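Local coordinates for protein lactate dehydrogenase, adjacent gene encodes predicted malate dehydrogenase (Cryptosporidium parvum, PDB 4ND2) that probably catalyses the NAD-dependent interconversion of (S)-lactate and pyruvate, and binds pyruvate beside an NAD analogue, at residues D179-A184 against H215-W220; K268-G273 against E301-V306; R153-I158 against S167-N172; A159-V164 against G202-E207. All coordinates share one frame; numbering follows the deposited sequence.

Contact 1 (D179-A184 against H215-W220); sequences DGMVPA and HTRIAW. Unlike the reference sequence in segment 179-184: Ala184 (reference Val). With PYR (pyruvic acid), chain D.
The guanidinium of Arg217 meets Asp179 edge-on: carbonyl O of Asp179 lies only 5° out of the guanidinium plane and takes bonds from two nitrogens at once. NE reaches Asp179 O at 2.7 Å, nearly along the C=O axis, and NH2 reaches Asp179 O at 2.7 Å from above the carbonyl plane. Both bonds are bent (about 142°), as expected when two nitrogens share one oxygen, but together they fix the rotation of the group. The bend at chi3 (80°) of Arg217 swings the NE/NH2 edge toward this oxygen. Pyruvate CB lies oblique to the indole of Trp220, a residue of the pyruvate pocket; the closest approach, Trp220 CB to pyruvate C at 3.3 Å, is made by the methylene at the base of the side chain. Arg90, which also binds pyruvate, makes a cation-pi contact with the indole. One water donates to Asp179 OD1 and Arg217 O; a second donates to Asp179 OD1 and accepts a weak bond from Trp220 NE1.

Met181 CG lies 3.7 Å from Arg217 CG as the two side chains slide past each other in opposite directions, and Pro183 CG meets Thr216 CG2 at 4.0 Å. The Thr216 hydroxyl is bonded to Ile212 O. Helix 206-227 packs on the edge strand 182-183, with Phe154 of helix 147-162 touching Pro183 and Thr216, and Val173 of strand 169-174 touching both and Met181.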
loop_
_atom_site.group_PDB
_atom_site.type_symbol
_atom_site.label_atom_id
_atom_site.label_comp_id
_atom_site.label_asym_id
_atom_site.label_seq_id
_atom_site.Cartn_x
_atom_site.Cartn_y
_atom_site.Cartn_z
ATOM N N ASP A 179 3.040 -28.262 -21.473
ATOM C CA ASP A 179 1.751 -28.866 -21.824
ATOM C C ASP A 179 1.291 -29.906 -20.798
ATOM O O ASP A 179 0.093 -30.090 -20.601
ATOM C CB ASP A 179 1.806 -29.508 -23.217
ATOM C CG ASP A 179 1.800 -28.484 -24.342
ATOM O OD1 ASP A 179 1.572 -27.285 -24.077
ATOM O OD2 ASP A 179 2.019 -28.883 -25.505
ATOM N N GLY A 180 2.245 -30.567 -20.147
ATOM C CA GLY A 180 1.945 -31.571 -19.129
ATOM C C GLY A 180 1.625 -31.041 -17.738
ATOM O O GLY A 180 1.414 -31.833 -16.819
ATOM N N MET A 181 1.586 -29.719 -17.563
ATOM C CA MET A 181 1.268 -29.139 -16.252
ATOM C C MET A 181 -0.075 -29.674 -15.759
ATOM O O MET A 181 -0.965 -29.970 -16.561
ATOM C CB MET A 181 1.251 -27.602 -16.300
ATOM C CG MET A 181 0.068 -26.979 -17.035
ATOM S SD MET A 181 0.073 -25.171 -16.974
ATOM C CE MET A 181 1.475 -24.790 -18.026
ATOM N N VAL A 182 -0.212 -29.795 -14.441
ATOM C CA VAL A 182 -1.390 -30.414 -13.838
ATOM C C VAL A 182 -2.142 -29.432 -12.939
ATOM O O VAL A 182 -1.776 -29.256 -11.778
ATOM C CB VAL A 182 -0.997 -31.665 -13.018
ATOM C CG1 VAL A 182 -2.236 -32.334 -12.429
ATOM C CG2 VAL A 182 -0.216 -32.644 -13.883
ATOM N N PRO A 183 -3.189 -28.778 -13.477
ATOM C CA PRO A 183 -4.091 -28.027 -12.608
ATOM C C PRO A 183 -4.937 -28.999 -11.787
ATOM O O PRO A 183 -5.783 -29.700 -12.341
ATOM C CB PRO A 183 -4.950 -27.216 -13.591
ATOM C CG PRO A 183 -4.204 -27.240 -14.883
ATOM C CD PRO A 183 -3.502 -28.559 -14.899
ATOM N N ALA A 184 -4.680 -29.053 -10.485
ATOM C CA ALA A 184 -5.288 -30.055 -9.610
ATOM C C ALA A 184 -6.708 -29.660 -9.215
ATOM O O ALA A 184 -6.919 -29.004 -8.197
ATOM C CB ALA A 184 -4.426 -30.262 -8.375
ATOM N N HIS A 215 -7.682 -24.248 -20.682
ATOM C CA HIS A 215 -7.363 -22.825 -20.807
ATOM C C HIS A 215 -6.092 -22.474 -20.030
ATOM O O HIS A 215 -5.236 -21.734 -20.522
ATOM C CB HIS A 215 -8.545 -21.987 -20.314
ATOM C CG HIS A 215 -8.486 -20.544 -20.708
ATOM N ND1 HIS A 215 -9.371 -19.610 -20.216
ATOM C CD2 HIS A 215 -7.651 -19.872 -21.537
ATOM C CE1 HIS A 215 -9.091 -18.426 -20.730
ATOM N NE2 HIS A 215 -8.050 -18.557 -21.533
ATOM N N THR A 216 -5.976 -23.021 -18.822
ATOM C CA THR A 216 -4.775 -22.862 -18.001
ATOM C C THR A 216 -3.537 -23.389 -18.726
ATOM O O THR A 216 -2.498 -22.728 -18.751
ATOM C CB THR A 216 -4.927 -23.589 -16.649
ATOM O OG1 THR A 216 -6.077 -23.079 -15.965
ATOM C CG2 THR A 216 -3.696 -23.394 -15.772
ATOM N N ARG A 217 -3.657 -24.571 -19.324
ATOM C CA ARG A 217 -2.525 -25.208 -20.000
ATOM C C ARG A 217 -2.048 -24.440 -21.236
ATOM O O ARG A 217 -0.849 -24.367 -21.485
ATOM C CB ARG A 217 -2.858 -26.659 -20.367
ATOM C CG ARG A 217 -2.965 -27.571 -19.152
ATOM C CD ARG A 217 -3.568 -28.927 -19.492
ATOM N NE ARG A 217 -2.597 -29.839 -20.090
ATOM C CZ ARG A 217 -2.878 -31.076 -20.501
ATOM N NH1 ARG A 217 -4.111 -31.564 -20.385
ATOM N NH2 ARG A 217 -1.923 -31.833 -21.034
ATOM N N ILE A 218 -2.980 -23.862 -21.992
ATOM C CA ILE A 218 -2.641 -23.152 -23.236
ATOM C C ILE A 218 -2.575 -21.626 -23.089
ATOM O O ILE A 218 -2.386 -20.918 -24.079
ATOM C CB ILE A 218 -3.614 -23.515 -24.387
ATOM C CG1 ILE A 218 -5.061 -23.092 -24.075
ATOM C CG2 ILE A 218 -3.544 -25.007 -24.675
ATOM C CD1 ILE A 218 -5.443 -21.702 -24.537
ATOM N N ALA A 219 -2.712 -21.129 -21.861
ATOM C CA ALA A 219 -2.783 -19.687 -21.605
ATOM C C ALA A 219 -1.607 -18.899 -22.197
ATOM O O ALA A 219 -1.792 -17.783 -22.676
ATOM C CB ALA A 219 -2.885 -19.422 -20.107
ATOM N N TRP A 220 -0.409 -19.479 -22.173
ATOM C CA TRP A 220 0.780 -18.782 -22.677
ATOM C C TRP A 220 0.656 -18.423 -24.164
ATOM O O TRP A 220 1.077 -17.339 -24.575
ATOM C CB TRP A 220 2.059 -19.587 -22.402
ATOM C CG TRP A 220 2.354 -20.704 -23.365
ATOM C CD1 TRP A 220 1.830 -21.965 -23.350
ATOM C CD2 TRP A 220 3.267 -20.660 -24.468
ATOM N NE1 TRP A 220 2.355 -22.707 -24.381
ATOM C CE2 TRP A 220 3.240 -21.931 -25.083
ATOM C CE3 TRP A 220 4.103 -19.670 -25.000
ATOM C CZ2 TRP A 220 4.013 -22.238 -26.206
ATOM C CZ3 TRP A 220 4.874 -19.976 -26.121
ATOM C CH2 TRP A 220 4.821 -21.251 -26.708
HETATM C C PYR D . 4.069 -18.446 -20.013
HETATM O O PYR D . 3.445 -17.389 -20.263
HETATM O OXT PYR D . 3.558 -19.345 -19.309
HETATM C CA PYR D . 5.411 -18.650 -20.564
HETATM O O3 PYR D . 6.108 -19.558 -20.139
HETATM C CB PYR D . 5.909 -17.741 -21.648
HETATM O O HOH W 1 1.683 -25.184 -22.077
HETATM O O HOH W 2 3.417 -25.651 -25.563
#

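Contact 2 (K268-G273 against E301-V306); sequences KGIYMG and ESINEV
Ile270 pushes its CD1 methyl between two helix side chains, 3.9 Å from Val306 CG1 and 4.1 Å from Ile303 CG2. Its CG1 branch stands opposite the backbone N (chi1 -172°) and continues extended, which carries the terminal methyl across to the helix. Two residues along the strand, Met272 reaches the same isoleucine from its other branch: SD is 3.7 Å from Ile303 CG1. Ile303 therefore offers CG2 to Ile270 and CG1 to Met272, and both meetings are oblique. Val306 CG1 also lies 4.0 Å from the backbone O of Tyr271. The contact is wholly van der Waals, with axes of strand 270-273 and helix 301-306 9.8 Å apart and their directions 126° apart. Gly269 and Ile270 both face Cys261 in a G1 beta bulge where strand 270-279 begins beside strand 253-261. Helix 293-314 covers this end of the antiparallel sheet, Val267 touches Met272 and Ile303, and Tyr271 turns instead to helix 124-135.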
loop_
_atom_site.group_PDB
_atom_site.type_symbol
_atom_site.label_atom_id
_atom_site.label_comp_id
_atom_site.label_asym_id
_atom_site.label_seq_id
_atom_site.Cartn_x
_atom_site.Cartn_y
_atom_site.Cartn_z
ATOM N N LYS A 268 12.498 -38.757 -6.368
ATOM C CA LYS A 268 13.673 -38.829 -5.498
ATOM C C LYS A 268 14.784 -37.863 -5.912
ATOM O O LYS A 268 15.961 -38.229 -5.925
ATOM C CB LYS A 268 14.203 -40.267 -5.454
ATOM C CG LYS A 268 13.205 -41.268 -4.894
ATOM C CD LYS A 268 13.844 -42.632 -4.681
ATOM C CE LYS A 268 12.850 -43.628 -4.103
ATOM N NZ LYS A 268 13.462 -44.973 -3.914
ATOM N N GLY A 269 14.408 -36.628 -6.235
ATOM C CA GLY A 269 15.375 -35.579 -6.562
ATOM C C GLY A 269 15.194 -35.044 -7.968
ATOM O O GLY A 269 15.959 -35.380 -8.871
ATOM N N ILE A 270 14.174 -34.211 -8.146
ATOM C CA ILE A 270 13.895 -33.579 -9.434
ATOM C C ILE A 270 13.309 -32.182 -9.222
ATOM O O ILE A 270 12.519 -31.966 -8.300
ATOM C CB ILE A 270 12.928 -34.433 -10.287
ATOM C CG1 ILE A 270 12.794 -33.852 -11.700
ATOM C CG2 ILE A 270 11.559 -34.550 -9.624
ATOM C CD1 ILE A 270 11.924 -34.679 -12.623
ATOM N N TYR A 271 13.709 -31.239 -10.074
ATOM C CA TYR A 271 13.105 -29.908 -10.086
ATOM C C TYR A 271 11.783 -29.945 -10.846
ATOM O O TYR A 271 11.759 -30.220 -12.046
ATOM C CB TYR A 271 14.045 -28.874 -10.720
ATOM C CG TYR A 271 14.968 -28.204 -9.734
ATOM C CD1 TYR A 271 16.313 -28.554 -9.654
ATOM C CD2 TYR A 271 14.494 -27.216 -8.875
ATOM C CE1 TYR A 271 17.161 -27.937 -8.748
ATOM C CE2 TYR A 271 15.331 -26.597 -7.964
ATOM C CZ TYR A 271 16.664 -26.956 -7.906
ATOM O OH TYR A 271 17.498 -26.342 -7.003
ATOM N N MET A 272 10.685 -29.680 -10.141
ATOM C CA MET A 272 9.369 -29.575 -10.767
ATOM C C MET A 272 8.431 -28.705 -9.932
ATOM O O MET A 272 8.711 -28.411 -8.770
ATOM C CB MET A 272 8.754 -30.964 -10.968
ATOM C CG MET A 272 8.353 -31.675 -9.685
ATOM S SD MET A 272 7.491 -33.225 -10.006
ATOM C CE MET A 272 7.034 -33.703 -8.344
ATOM N N GLY A 273 7.315 -28.307 -10.534
ATOM C CA GLY A 273 6.324 -27.481 -9.858
ATOM C C GLY A 273 5.664 -28.191 -8.688
ATOM O O GLY A 273 5.017 -29.222 -8.868
ATOM N N GLU A 301 3.094 -38.320 -15.969
ATOM C CA GLU A 301 3.328 -37.946 -17.365
ATOM C C GLU A 301 4.088 -36.619 -17.482
ATOM O O GLU A 301 4.904 -36.448 -18.388
ATOM C CB GLU A 301 2.003 -37.888 -18.133
ATOM C CG GLU A 301 1.380 -39.264 -18.342
ATOM C CD GLU A 301 -0.041 -39.225 -18.878
ATOM O OE1 GLU A 301 -0.563 -38.126 -19.159
ATOM O OE2 GLU A 301 -0.643 -40.311 -19.019
ATOM N N SER A 302 3.823 -35.692 -16.564
ATOM C CA SER A 302 4.549 -34.421 -16.512
ATOM C C SER A 302 6.019 -34.653 -16.180
ATOM O O SER A 302 6.902 -34.066 -16.807
ATOM C CB SER A 302 3.930 -33.486 -15.469
ATOM O OG SER A 302 4.543 -32.208 -15.503
ATOM N N ILE A 303 6.270 -35.513 -15.197
ATOM C CA ILE A 303 7.632 -35.880 -14.802
ATOM C C ILE A 303 8.405 -36.477 -15.986
ATOM O O ILE A 303 9.569 -36.135 -16.197
ATOM C CB ILE A 303 7.624 -36.861 -13.604
ATOM C CG1 ILE A 303 7.156 -36.138 -12.334
ATOM C CG2 ILE A 303 9.003 -37.471 -13.374
ATOM C CD1 ILE A 303 6.604 -37.064 -11.269
ATOM N N ASN A 304 7.756 -37.356 -16.750
ATOM C CA ASN A 304 8.361 -37.934 -17.959
ATOM C C ASN A 304 8.737 -36.849 -18.965
ATOM O O ASN A 304 9.805 -36.900 -19.576
ATOM C CB ASN A 304 7.403 -38.920 -18.643
ATOM C CG ASN A 304 7.109 -40.150 -17.800
ATOM O OD1 ASN A 304 7.853 -40.491 -16.880
ATOM N ND2 ASN A 304 6.014 -40.831 -18.125
ATOM N N GLU A 305 7.844 -35.876 -19.128
ATOM C CA GLU A 305 8.064 -34.730 -20.012
ATOM C C GLU A 305 9.311 -33.940 -19.592
ATOM O O GLU A 305 10.121 -33.549 -20.436
ATOM C CB GLU A 305 6.833 -33.818 -19.993
ATOM C CG GLU A 305 6.627 -32.980 -21.240
ATOM C CD GLU A 305 5.299 -32.243 -21.215
ATOM O OE1 GLU A 305 5.234 -31.139 -20.633
ATOM O OE2 GLU A 305 4.314 -32.771 -21.773
ATOM N N VAL A 306 9.456 -33.721 -18.286
ATOM C CA VAL A 306 10.605 -33.000 -17.728
ATOM C C VAL A 306 11.907 -33.778 -17.942
ATOM O O VAL A 306 12.913 -33.206 -18.368
ATOM C CB VAL A 306 10.410 -32.710 -16.220
ATOM C CG1 VAL A 306 11.689 -32.174 -15.588
ATOM C CG2 VAL A 306 9.268 -31.726 -16.011
#

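Contact 3 (R153-I158 against S167-N172); sequences RFRTFI and SDVSAN. With PYR (pyruvic acid), chain D.
Ala171 CB sits at the apolar centre, 3.6 Å from Phe154 CD2 and 3.9 Å from Ile158 CD1. Ile158 CD1 also lies over one face of the Phe154 ring, offset toward its rim. Next to them the side chains of Val169 and Ile158 cross at a slant, CG1 of Val169 3.9 Å from CG2 of Ile158. The aliphatic part of Arg155 extends this patch, its CG 3.7 Å from Ala171 CB, before the chain bends at chi3 (77°) and brings an edge of the guanidinium to the strand. There NE donates to Val169 O at 2.7 Å, with the oxygen tilted 25° out of the guanidinium plane; NH2 adds a weak bond to this oxygen.

Arg153 extends to pyruvate, giving NH1 to OXT at 2.9 Å and NH2 to O at 2.8 Å. Val53 of the second subunit packs on Arg155, while Asn172 ND2 is bonded to Gly191 O of the third subunit. Two arginines, two residues apart on one helix, thus do different work: Arg155 spends its NE donor, and more weakly NH2, on the neutral backbone carbonyl of Val169, whereas the paired bonds of Arg153 match the two carboxylate oxygens and would help neutralise the substrate's charge.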
loop_
_atom_site.group_PDB
_atom_site.type_symbol
_atom_site.label_atom_id
_atom_site.label_comp_id
_atom_site.label_asym_id
_atom_site.label_seq_id
_atom_site.Cartn_x
_atom_site.Cartn_y
_atom_site.Cartn_z
ATOM N N ARG A 153 -3.400 -17.987 -13.140
ATOM C CA ARG A 153 -4.276 -18.155 -14.295
ATOM C C ARG A 153 -5.429 -19.106 -13.956
ATOM O O ARG A 153 -6.584 -18.807 -14.237
ATOM C CB ARG A 153 -3.487 -18.679 -15.496
ATOM C CG ARG A 153 -2.548 -17.643 -16.099
ATOM C CD ARG A 153 -1.459 -18.282 -16.942
ATOM N NE ARG A 153 -0.697 -17.282 -17.691
ATOM C CZ ARG A 153 0.367 -17.553 -18.444
ATOM N NH1 ARG A 153 0.820 -18.800 -18.558
ATOM N NH2 ARG A 153 0.986 -16.567 -19.084
ATOM N N PHE A 154 -5.093 -20.237 -13.341
ATOM C CA PHE A 154 -6.068 -21.256 -12.937
ATOM C C PHE A 154 -7.108 -20.645 -11.990
ATOM O O PHE A 154 -8.312 -20.751 -12.234
ATOM C CB PHE A 154 -5.315 -22.432 -12.283
ATOM C CG PHE A 154 -6.145 -23.675 -12.043
ATOM C CD1 PHE A 154 -7.194 -24.041 -12.882
ATOM C CD2 PHE A 154 -5.822 -24.520 -10.988
ATOM C CE1 PHE A 154 -7.921 -25.197 -12.645
ATOM C CE2 PHE A 154 -6.544 -25.680 -10.749
ATOM C CZ PHE A 154 -7.596 -26.018 -11.581
ATOM N N ARG A 155 -6.637 -19.969 -10.942
ATOM C CA ARG A 155 -7.517 -19.283 -9.983
ATOM C C ARG A 155 -8.392 -18.221 -10.646
ATOM O O ARG A 155 -9.579 -18.100 -10.342
ATOM C CB ARG A 155 -6.696 -18.604 -8.885
ATOM C CG ARG A 155 -5.968 -19.548 -7.950
ATOM C CD ARG A 155 -4.977 -18.785 -7.084
ATOM N NE ARG A 155 -5.642 -18.065 -6.001
ATOM C CZ ARG A 155 -5.036 -17.241 -5.150
ATOM N NH1 ARG A 155 -3.735 -16.997 -5.248
ATOM N NH2 ARG A 155 -5.740 -16.651 -4.193
ATOM N N THR A 156 -7.785 -17.446 -11.540
ATOM C CA THR A 156 -8.474 -16.364 -12.239
ATOM C C THR A 156 -9.626 -16.886 -13.095
ATOM O O THR A 156 -10.714 -16.315 -13.082
ATOM C CB THR A 156 -7.483 -15.559 -13.108
ATOM O OG1 THR A 156 -6.525 -14.923 -12.253
ATOM C CG2 THR A 156 -8.192 -14.493 -13.933
ATOM N N PHE A 157 -9.384 -17.974 -13.820
ATOM C CA PHE A 157 -10.398 -18.557 -14.695
ATOM C C PHE A 157 -11.566 -19.138 -13.897
ATOM O O PHE A 157 -12.717 -18.994 -14.294
ATOM C CB PHE A 157 -9.789 -19.625 -15.610
ATOM C CG PHE A 157 -8.699 -19.110 -16.522
ATOM C CD1 PHE A 157 -8.700 -17.795 -16.985
ATOM C CD2 PHE A 157 -7.680 -19.954 -16.936
ATOM C CE1 PHE A 157 -7.698 -17.337 -17.825
ATOM C CE2 PHE A 157 -6.680 -19.500 -17.782
ATOM C CZ PHE A 157 -6.688 -18.192 -18.224
ATOM N N ILE A 158 -11.265 -19.772 -12.769
ATOM C CA ILE A 158 -12.305 -20.260 -11.860
ATOM C C ILE A 158 -13.108 -19.080 -11.319
ATOM O O ILE A 158 -14.341 -19.109 -11.316
ATOM C CB ILE A 158 -11.708 -21.058 -10.683
ATOM C CG1 ILE A 158 -11.046 -22.341 -11.194
ATOM C CG2 ILE A 158 -12.790 -21.397 -9.659
ATOM C CD1 ILE A 158 -10.034 -22.935 -10.239
ATOM N N SER A 167 -8.781 -13.838 -5.309
ATOM C CA SER A 167 -8.037 -14.038 -4.064
ATOM C C SER A 167 -8.721 -15.039 -3.125
ATOM O O SER A 167 -8.067 -15.623 -2.268
ATOM C CB SER A 167 -7.823 -12.702 -3.343
ATOM O OG SER A 167 -6.993 -11.835 -4.109
ATOM N N ASP A 168 -10.029 -15.234 -3.294
ATOM C CA ASP A 168 -10.789 -16.185 -2.478
ATOM C C ASP A 168 -10.934 -17.568 -3.123
ATOM O O ASP A 168 -11.644 -18.428 -2.599
ATOM C CB ASP A 168 -12.166 -15.602 -2.151
ATOM C CG ASP A 168 -12.075 -14.342 -1.310
ATOM O OD1 ASP A 168 -11.278 -14.331 -0.348
ATOM O OD2 ASP A 168 -12.793 -13.365 -1.611
ATOM N N VAL A 169 -10.268 -17.775 -4.257
ATOM C CA VAL A 169 -10.165 -19.094 -4.868
ATOM C C VAL A 169 -8.814 -19.695 -4.505
ATOM O O VAL A 169 -7.773 -19.068 -4.718
ATOM C CB VAL A 169 -10.281 -19.029 -6.405
ATOM C CG1 VAL A 169 -10.092 -20.414 -7.018
ATOM C CG2 VAL A 169 -11.622 -18.437 -6.810
ATOM N N SER A 170 -8.842 -20.902 -3.945
ATOM C CA SER A 170 -7.634 -21.682 -3.700
ATOM C C SER A 170 -7.508 -22.706 -4.820
ATOM O O SER A 170 -8.431 -23.492 -5.049
ATOM C CB SER A 170 -7.716 -22.392 -2.347
ATOM O OG SER A 170 -6.560 -23.184 -2.107
ATOM N N ALA A 171 -6.382 -22.682 -5.529
ATOM C CA ALA A 171 -6.151 -23.604 -6.641
ATOM C C ALA A 171 -4.662 -23.701 -6.968
ATOM O O ALA A 171 -3.964 -22.688 -7.010
ATOM C CB ALA A 171 -6.932 -23.161 -7.867
ATOM N N ASN A 172 -4.188 -24.924 -7.195
ATOM C CA ASN A 172 -2.781 -25.174 -7.465
ATOM C C ASN A 172 -2.571 -25.836 -8.817
ATOM O O ASN A 172 -3.364 -26.685 -9.234
ATOM C CB ASN A 172 -2.184 -26.060 -6.371
ATOM C CG ASN A 172 -1.913 -25.296 -5.091
ATOM O OD1 ASN A 172 -1.098 -24.371 -5.072
ATOM N ND2 ASN A 172 -2.594 -25.673 -4.015
HETATM C C PYR D . 4.069 -18.446 -20.013
HETATM O O PYR D . 3.445 -17.389 -20.263
HETATM O OXT PYR D . 3.558 -19.345 -19.309
HETATM C CA PYR D . 5.411 -18.650 -20.564
HETATM O O3 PYR D . 6.108 -19.558 -20.139
HETATM C CB PYR D . 5.909 -17.741 -21.648
#

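Contact 4 (A159-V164 against G202-E207); sequences AQHFGV and GLITQE
His161 and Ile204 cross obliquely, with the isoleucine over one face of the imidazole. Its CD1 makes a CH-pi contact 3.9 Å from the centroid of the His161 ring, 25° off the normal and offset toward the rim. Ile204 CG1 also lies over the face, 3.3 Å from His161 NE2. At the edge of the same ring, NE2 donates to Leu203 O at 2.7 Å; the bond is fairly straight (161°), lies near the imidazole plane and uses a lone pair in the carbonyl plane. With CG opposite its backbone N (chi1 172°), His161 is directed toward the loop that precedes helix 206-227.

Phe162 meets Ile204 at about a right angle, its CZ 3.9 Å from Ile204 CB. A looser contact runs from Phe162 CE1 to Leu203 CB at 4.2 Å. The two aromatic side chains also meet, His161 CD2 standing over the centre of the Phe162 ring. Phe198 of helix 195-200 continues the cluster against Phe162, Leu203 and Ile204. Gly202 ends the preceding helix in a Schellman motif, and Thr205 is the N-cap of the next.

The bond at NE2 implies a proton on that nitrogen. It joins the last turn of helix 147-162 to the inter-helix link, and Ile204 over one face, with the Phe162 ring beside it, would probably limit how the imidazole can turn.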
loop_
_atom_site.group_PDB
_atom_site.type_symbol
_atom_site.label_atom_id
_atom_site.label_comp_id
_atom_site.label_asym_id
_atom_site.label_seq_id
_atom_site.Cartn_x
_atom_site.Cartn_y
_atom_site.Cartn_z
ATOM N N ALA A 159 -12.397 -18.045 -10.872
ATOM C CA ALA A 159 -13.025 -16.846 -10.310
ATOM C C ALA A 159 -13.933 -16.149 -11.315
ATOM O O ALA A 159 -15.010 -15.665 -10.956
ATOM C CB ALA A 159 -11.961 -15.880 -9.810
ATOM N N GLN A 160 -13.498 -16.103 -12.572
ATOM C CA GLN A 160 -14.279 -15.470 -13.635
ATOM C C GLN A 160 -15.564 -16.241 -13.944
ATOM O O GLN A 160 -16.575 -15.636 -14.305
ATOM C CB GLN A 160 -13.433 -15.285 -14.902
ATOM C CG GLN A 160 -12.452 -14.124 -14.786
ATOM C CD GLN A 160 -11.495 -14.004 -15.960
ATOM O OE1 GLN A 160 -11.095 -15.001 -16.564
ATOM N NE2 GLN A 160 -11.104 -12.776 -16.276
ATOM N N HIS A 161 -15.532 -17.565 -13.801
ATOM C CA HIS A 161 -16.744 -18.365 -13.965
ATOM C C HIS A 161 -17.775 -18.014 -12.891
ATOM O O HIS A 161 -18.916 -17.690 -13.207
ATOM C CB HIS A 161 -16.446 -19.868 -13.926
ATOM C CG HIS A 161 -17.681 -20.714 -13.901
ATOM N ND1 HIS A 161 -18.396 -21.019 -15.038
ATOM C CD2 HIS A 161 -18.352 -21.282 -12.871
ATOM C CE1 HIS A 161 -19.448 -21.750 -14.711
ATOM N NE2 HIS A 161 -19.444 -21.923 -13.402
ATOM N N PHE A 162 -17.361 -18.070 -11.626
ATOM C CA PHE A 162 -18.268 -17.832 -10.497
ATOM C C PHE A 162 -18.557 -16.354 -10.222
ATOM O O PHE A 162 -19.472 -16.036 -9.464
ATOM C CB PHE A 162 -17.723 -18.490 -9.226
ATOM C CG PHE A 162 -17.743 -19.991 -9.266
ATOM C CD1 PHE A 162 -18.942 -20.683 -9.158
ATOM C CD2 PHE A 162 -16.566 -20.715 -9.408
ATOM C CE1 PHE A 162 -18.965 -22.068 -9.194
ATOM C CE2 PHE A 162 -16.583 -22.098 -9.441
ATOM C CZ PHE A 162 -17.785 -22.777 -9.334
ATOM N N GLY A 163 -17.781 -15.456 -10.829
ATOM C CA GLY A 163 -17.945 -14.018 -10.615
ATOM C C GLY A 163 -17.567 -13.584 -9.209
ATOM O O GLY A 163 -18.269 -12.784 -8.594
ATOM N N VAL A 164 -16.450 -14.110 -8.710
ATOM C CA VAL A 164 -15.962 -13.807 -7.364
ATOM C C VAL A 164 -14.510 -13.325 -7.385
ATOM O O VAL A 164 -13.797 -13.494 -8.374
ATOM C CB VAL A 164 -16.056 -15.030 -6.422
ATOM C CG1 VAL A 164 -17.501 -15.486 -6.280
ATOM C CG2 VAL A 164 -15.175 -16.177 -6.905
ATOM N N GLY A 202 -25.413 -27.190 -9.424
ATOM C CA GLY A 202 -25.707 -26.783 -10.795
ATOM C C GLY A 202 -25.074 -25.466 -11.208
ATOM O O GLY A 202 -25.501 -24.854 -12.186
ATOM N N LEU A 203 -24.050 -25.034 -10.474
ATOM C CA LEU A 203 -23.395 -23.744 -10.728
ATOM C C LEU A 203 -22.141 -23.868 -11.600
ATOM O O LEU A 203 -21.635 -22.862 -12.103
ATOM C CB LEU A 203 -23.056 -23.055 -9.401
ATOM C CG LEU A 203 -24.259 -22.725 -8.506
ATOM C CD1 LEU A 203 -23.804 -22.070 -7.212
ATOM C CD2 LEU A 203 -25.260 -21.835 -9.229
ATOM N N ILE A 204 -21.638 -25.090 -11.767
ATOM C CA ILE A 204 -20.574 -25.369 -12.734
ATOM C C ILE A 204 -20.676 -26.818 -13.216
ATOM O O ILE A 204 -21.101 -27.690 -12.463
ATOM C CB ILE A 204 -19.171 -25.104 -12.134
ATOM C CG1 ILE A 204 -18.119 -24.989 -13.243
ATOM C CG2 ILE A 204 -18.779 -26.184 -11.133
ATOM C CD1 ILE A 204 -16.779 -24.473 -12.761
ATOM N N THR A 205 -20.291 -27.068 -14.464
ATOM C CA THR A 205 -20.283 -28.428 -15.005
ATOM C C THR A 205 -18.858 -28.950 -15.103
ATOM O O THR A 205 -17.899 -28.170 -15.123
ATOM C CB THR A 205 -20.937 -28.500 -16.398
ATOM O OG1 THR A 205 -20.096 -27.863 -17.369
ATOM C CG2 THR A 205 -22.299 -27.832 -16.390
ATOM N N GLN A 206 -18.723 -30.272 -15.164
ATOM C CA GLN A 206 -17.414 -30.899 -15.332
ATOM C C GLN A 206 -16.762 -30.484 -16.651
ATOM O O GLN A 206 -15.544 -30.334 -16.716
ATOM C CB GLN A 206 -17.524 -32.427 -15.255
ATOM C CG GLN A 206 -16.192 -33.166 -15.321
ATOM C CD GLN A 206 -15.253 -32.804 -14.182
ATOM O OE1 GLN A 206 -15.634 -32.845 -13.016
ATOM N NE2 GLN A 206 -14.016 -32.452 -14.517
ATOM N N GLU A 207 -17.570 -30.303 -17.696
ATOM C CA GLU A 207 -17.063 -29.819 -18.984
ATOM C C GLU A 207 -16.483 -28.404 -18.856
ATOM O O GLU A 207 -15.437 -28.101 -19.435
ATOM C CB GLU A 207 -18.158 -29.847 -20.055
ATOM C CG GLU A 207 -18.538 -31.250 -20.507
ATOM C CD GLU A 207 -19.397 -31.252 -21.755
ATOM O OE1 GLU A 207 -20.552 -31.727 -21.694
ATOM O OE2 GLU A 207 -18.919 -30.769 -22.801
#

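Overall arrangement
All four contacts fall in the C-terminal alpha/beta region. Contact 3 is the most buried; contacts 1, 2 and 4 are partly buried, contact 4 lying farthest out, its centre about 27 Å from that of the chain. Helix 147-162 serves contacts 3 and 4, and helix 206-227 serves 1 and 4. Neighbouring strands 169-174 and 182-183 bring contacts 3 and 1 together, both of which reach pyruvate. Arginine-to-carbonyl bonds mark these two, a histidine-to-carbonyl bond marks contact 4, and contact 2 is purely apolar. Contact 2 nevertheless adjoins contact 1 through a probable hydrogen bond from Gly180 N to Glu305 OE1.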